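Local coordinates for ATP/GTP-binding site-containing protein A (Brucella abortus, PDB 6NTR), which functions in the periplasm to maintain the integrity of the bacterial cell envelope, at residues A10-T15 against R220-D225. Sequence-based numbering, arbitrary orientation.
Sequences AIYDLT and RDMTMD. Unlike the reference sequence in segment 220-225: Met222 (reference Leu). With EDO (1,2-ethanediol), chain G.
The selenium of Met222, a selenomethionine, sits over one face of the Tyr12 ring: SE lies 4.1 Å from the ring centroid, 20° off the normal. It is displaced toward the rim on the CE2 side, since CE2 of Tyr12 is the ring atom closest to SE of Met222, at 3.9 Å. The two side chains cross at about a right angle, and the nearly eclipsed chi1 (-3°) and the bend at chi2 (-130°) of Met222 bring SE over the ring. At the ring edge, near its plane, CE2 of Tyr12 meets backbone CA of Arg220 at 4.0 Å, so the same ring corner touches a backbone atom as well as the selenium. Tyr12 OH is hydrogen-bonded to Thr219 O, while a 1,2-ethanediol, probably from the crystallisation liquor, approaches in the ring plane; its O1 is modelled only 2.3 Å from Tyr12 OH, too short to be taken literally. Met222 also packs on Ile209 and Met32, and Tyr12 on Leu235. Arg220, before the chain corner at Asp221, turns its guanidinium away from Tyr12; NE is hydrogen-bonded to Tyr214 OH and NH1 forms salt bridges with Asp173 and Glu175. Strand 229-240 lies between strands 8-19 and 222-225, pairing with both. Met222 replaces the reference leucine, so this buried Met-aromatic contact belongs to the deposited chain, spanning that gap among the antiparallel strands of the beta-barrel-like EipB fold.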
ATOM      1  N   ALA A  10     -12.152   4.831  -0.690  1.00 53.38           N
ATOM      2  CA  ALA A  10     -11.564   5.595  -1.770  1.00 42.68           C
ATOM      3  C   ALA A  10     -11.398   4.692  -2.978  1.00 46.95           C
ATOM      4  O   ALA A  10     -10.845   3.594  -2.875  1.00 45.32           O
ATOM      5  CB  ALA A  10     -10.230   6.162  -1.336  1.00 41.37           C
ATOM      6  N   ILE A  11     -11.893   5.147  -4.115  1.00 48.69           N
ATOM      7  CA  ILE A  11     -11.837   4.386  -5.349  1.00 50.11           C
ATOM      8  C   ILE A  11     -10.890   5.104  -6.277  1.00 53.42           C
ATOM      9  O   ILE A  11     -11.079   6.291  -6.570  1.00 49.65           O
ATOM     10  CB  ILE A  11     -13.208   4.265  -6.012  1.00 48.19           C
ATOM     11  CG1 ILE A  11     -14.207   3.632  -5.065  1.00 47.22           C
ATOM     12  CG2 ILE A  11     -13.083   3.440  -7.244  1.00 51.62           C
ATOM     13  CD1 ILE A  11     -15.593   3.690  -5.611  1.00 54.36           C
ATOM     14  N   TYR A  12      -9.894   4.382  -6.762  1.00 54.62           N
ATOM     15  CA  TYR A  12      -8.898   4.928  -7.660  1.00 45.26           C
ATOM     16  C   TYR A  12      -9.061   4.270  -9.015  1.00 40.65           C
ATOM     17  O   TYR A  12      -9.377   3.083  -9.099  1.00 40.01           O
ATOM     18  CB  TYR A  12      -7.482   4.688  -7.131  1.00 45.13           C
ATOM     19  CG  TYR A  12      -7.195   5.274  -5.772  1.00 48.08           C
ATOM     20  CD1 TYR A  12      -7.411   4.535  -4.624  1.00 50.60           C
ATOM     21  CD2 TYR A  12      -6.678   6.551  -5.639  1.00 48.40           C
ATOM     22  CE1 TYR A  12      -7.139   5.061  -3.388  1.00 50.47           C
ATOM     23  CE2 TYR A  12      -6.403   7.079  -4.403  1.00 49.25           C
ATOM     24  CZ  TYR A  12      -6.639   6.328  -3.277  1.00 48.55           C
ATOM     25  OH  TYR A  12      -6.378   6.807  -2.018  1.00 48.13           O
ATOM     26  N   ASP A  13      -8.864   5.046 -10.064  1.00 43.92           N
ATOM     27  CA  ASP A  13      -8.838   4.532 -11.421  1.00 47.51           C
ATOM     28  C   ASP A  13      -7.397   4.369 -11.885  1.00 45.59           C
ATOM     29  O   ASP A  13      -6.597   5.305 -11.790  1.00 42.52           O
ATOM     30  CB  ASP A  13      -9.599   5.451 -12.365  1.00 54.71           C
ATOM     31  CG  ASP A  13      -9.477   5.022 -13.782  1.00 60.20           C
ATOM     32  OD1 ASP A  13     -10.127   4.019 -14.137  1.00 55.96           O
ATOM     33  OD2 ASP A  13      -8.713   5.666 -14.530  1.00 65.54           O
ATOM     34  N   LEU A  14      -7.074   3.155 -12.300  1.00 48.22           N
ATOM     35  CA  LEU A  14      -5.738   2.782 -12.716  1.00 44.05           C
ATOM     36  C   LEU A  14      -5.502   2.903 -14.202  1.00 40.61           C
ATOM     37  O   LEU A  14      -6.341   2.540 -15.009  1.00 41.42           O
ATOM     38  CB  LEU A  14      -5.424   1.359 -12.274  1.00 50.11           C
ATOM     39  CG  LEU A  14      -5.691   0.961 -10.824  1.00 54.78           C
ATOM     40  CD1 LEU A  14      -5.140  -0.429 -10.565  1.00 57.36           C
ATOM     41  CD2 LEU A  14      -5.076   1.963  -9.864  1.00 54.05           C
ATOM     42  N   THR A  15      -4.332   3.427 -14.540  1.00 43.38           N
ATOM     43  CA  THR A  15      -3.925   3.628 -15.915  1.00 41.08           C
ATOM     44  C   THR A  15      -2.462   3.261 -16.077  1.00 40.86           C
ATOM     45  O   THR A  15      -1.734   3.179 -15.110  1.00 45.14           O
ATOM     46  CB  THR A  15      -4.160   5.073 -16.342  1.00 41.50           C
ATOM     47  OG1 THR A  15      -3.989   5.930 -15.214  1.00 44.48           O
ATOM     48  CG2 THR A  15      -5.563   5.236 -16.849  1.00 42.40           C
ATOM     49  N   ARG A 220      -3.669  10.268  -2.590  1.00 42.74           N
ATOM     50  CA  ARG A 220      -4.183  10.402  -3.945  1.00 43.03           C
ATOM     51  C   ARG A 220      -3.004  10.496  -4.892  1.00 38.69           C
ATOM     52  O   ARG A 220      -1.853  10.354  -4.484  1.00 39.11           O
ATOM     53  CB  ARG A 220      -5.096  11.614  -4.069  1.00 47.54           C
ATOM     54  CG  ARG A 220      -4.424  12.930  -3.765  1.00 50.95           C
ATOM     55  CD  ARG A 220      -5.425  14.050  -3.939  1.00 52.22           C
ATOM     56  NE  ARG A 220      -4.891  15.366  -3.623  1.00 54.24           N
ATOM     57  CZ  ARG A 220      -4.252  16.138  -4.495  1.00 62.32           C
ATOM     58  NH1 ARG A 220      -4.056  15.722  -5.741  1.00 63.52           N
ATOM     59  NH2 ARG A 220      -3.815  17.332  -4.121  1.00 67.66           N
ATOM     60  N   ASP A 221      -3.268  10.700  -6.167  1.00 41.50           N
ATOM     61  CA  ASP A 221      -2.217  10.922  -7.152  1.00 48.82           C
ATOM     62  C   ASP A 221      -1.125   9.894  -7.082  1.00 53.48           C
ATOM     63  O   ASP A 221       0.030  10.227  -7.109  1.00 59.89           O
ATOM     64  CB  ASP A 221      -1.618  12.320  -7.002  1.00 55.73           C
ATOM     65  CG  ASP A 221      -1.019  12.853  -8.285  1.00 59.64           C
ATOM     66  OD1 ASP A 221      -0.633  12.074  -9.159  1.00 59.35           O
ATOM     67  OD2 ASP A 221      -0.928  14.071  -8.412  1.00 61.32           O
HETATM   68  N   MSE A 222      -1.490   8.644  -6.958  1.00 55.01           N
HETATM   69  CA  MSE A 222      -0.525   7.583  -6.856  1.00 54.04           C
HETATM   70  C   MSE A 222       0.156   7.232  -8.116  1.00 50.07           C
HETATM   71  O   MSE A 222      -0.389   7.427  -9.192  1.00 54.25           O
HETATM   72  CB  MSE A 222      -1.171   6.291  -6.404  1.00 60.95           C
HETATM   73  CG  MSE A 222      -2.645   6.450  -6.097  1.00 76.62           C
HETATM   74 SE   MSE A 222      -2.783   5.631  -4.368  0.82 90.03          SE
HETATM   75  CE  MSE A 222      -2.066   3.893  -4.885  1.00 94.04           C
ATOM     76  N   THR A 223       1.389   6.795  -7.998  1.00 49.33           N
ATOM     77  CA  THR A 223       2.126   6.298  -9.120  1.00 51.72           C
ATOM     78  C   THR A 223       2.908   5.136  -8.570  1.00 50.74           C
ATOM     79  O   THR A 223       3.591   5.271  -7.591  1.00 49.76           O
ATOM     80  CB  THR A 223       3.068   7.350  -9.712  1.00 56.60           C
ATOM     81  OG1 THR A 223       2.300   8.364 -10.348  1.00 60.42           O
ATOM     82  CG2 THR A 223       3.969   6.726 -10.724  1.00 55.84           C
HETATM   83  N   MSE A 224       2.830   3.994  -9.222  1.00 52.63           N
HETATM   84  CA  MSE A 224       3.538   2.848  -8.743  1.00 50.35           C
HETATM   85  C   MSE A 224       4.535   2.413  -9.746  1.00 52.24           C
HETATM   86  O   MSE A 224       4.151   2.058 -10.850  1.00 59.78           O
HETATM   87  CB  MSE A 224       2.506   1.775  -8.444  1.00 51.35           C
HETATM   88  CG  MSE A 224       1.616   2.359  -7.372  1.00 68.63           C
HETATM   89 SE   MSE A 224      -0.204   1.669  -7.398  1.00 95.27          SE
HETATM   90  CE  MSE A 224       0.284  -0.020  -6.547  1.00 92.14           C
ATOM     91  N   ASP A 225       5.805   2.396  -9.375  1.00 49.91           N
ATOM     92  CA  ASP A 225       6.854   1.982 -10.266  1.00 56.03           C
ATOM     93  C   ASP A 225       7.182   0.574  -9.869  1.00 56.03           C
ATOM     94  O   ASP A 225       7.639   0.322  -8.781  1.00 51.96           O
ATOM     95  CB  ASP A 225       8.075   2.883 -10.084  1.00 62.20           C
ATOM     96  CG  ASP A 225       8.982   2.924 -11.295  1.00 68.66           C
ATOM     97  OD1 ASP A 225       9.525   1.887 -11.672  1.00 71.00           O
ATOM     98  OD2 ASP A 225       9.179   4.005 -11.859  1.00 72.45           O
TER
HETATM   99  C1  EDO G 303      -5.691   6.434   1.466  1.00 30.95           C
HETATM  100  O1  EDO G 303      -6.460   6.847   0.330  1.00 38.44           O
HETATM  101  C2  EDO G 303      -4.698   5.376   1.034  1.00 34.28           C
HETATM  102  O2  EDO G 303      -3.883   5.085   2.168  1.00 43.80           O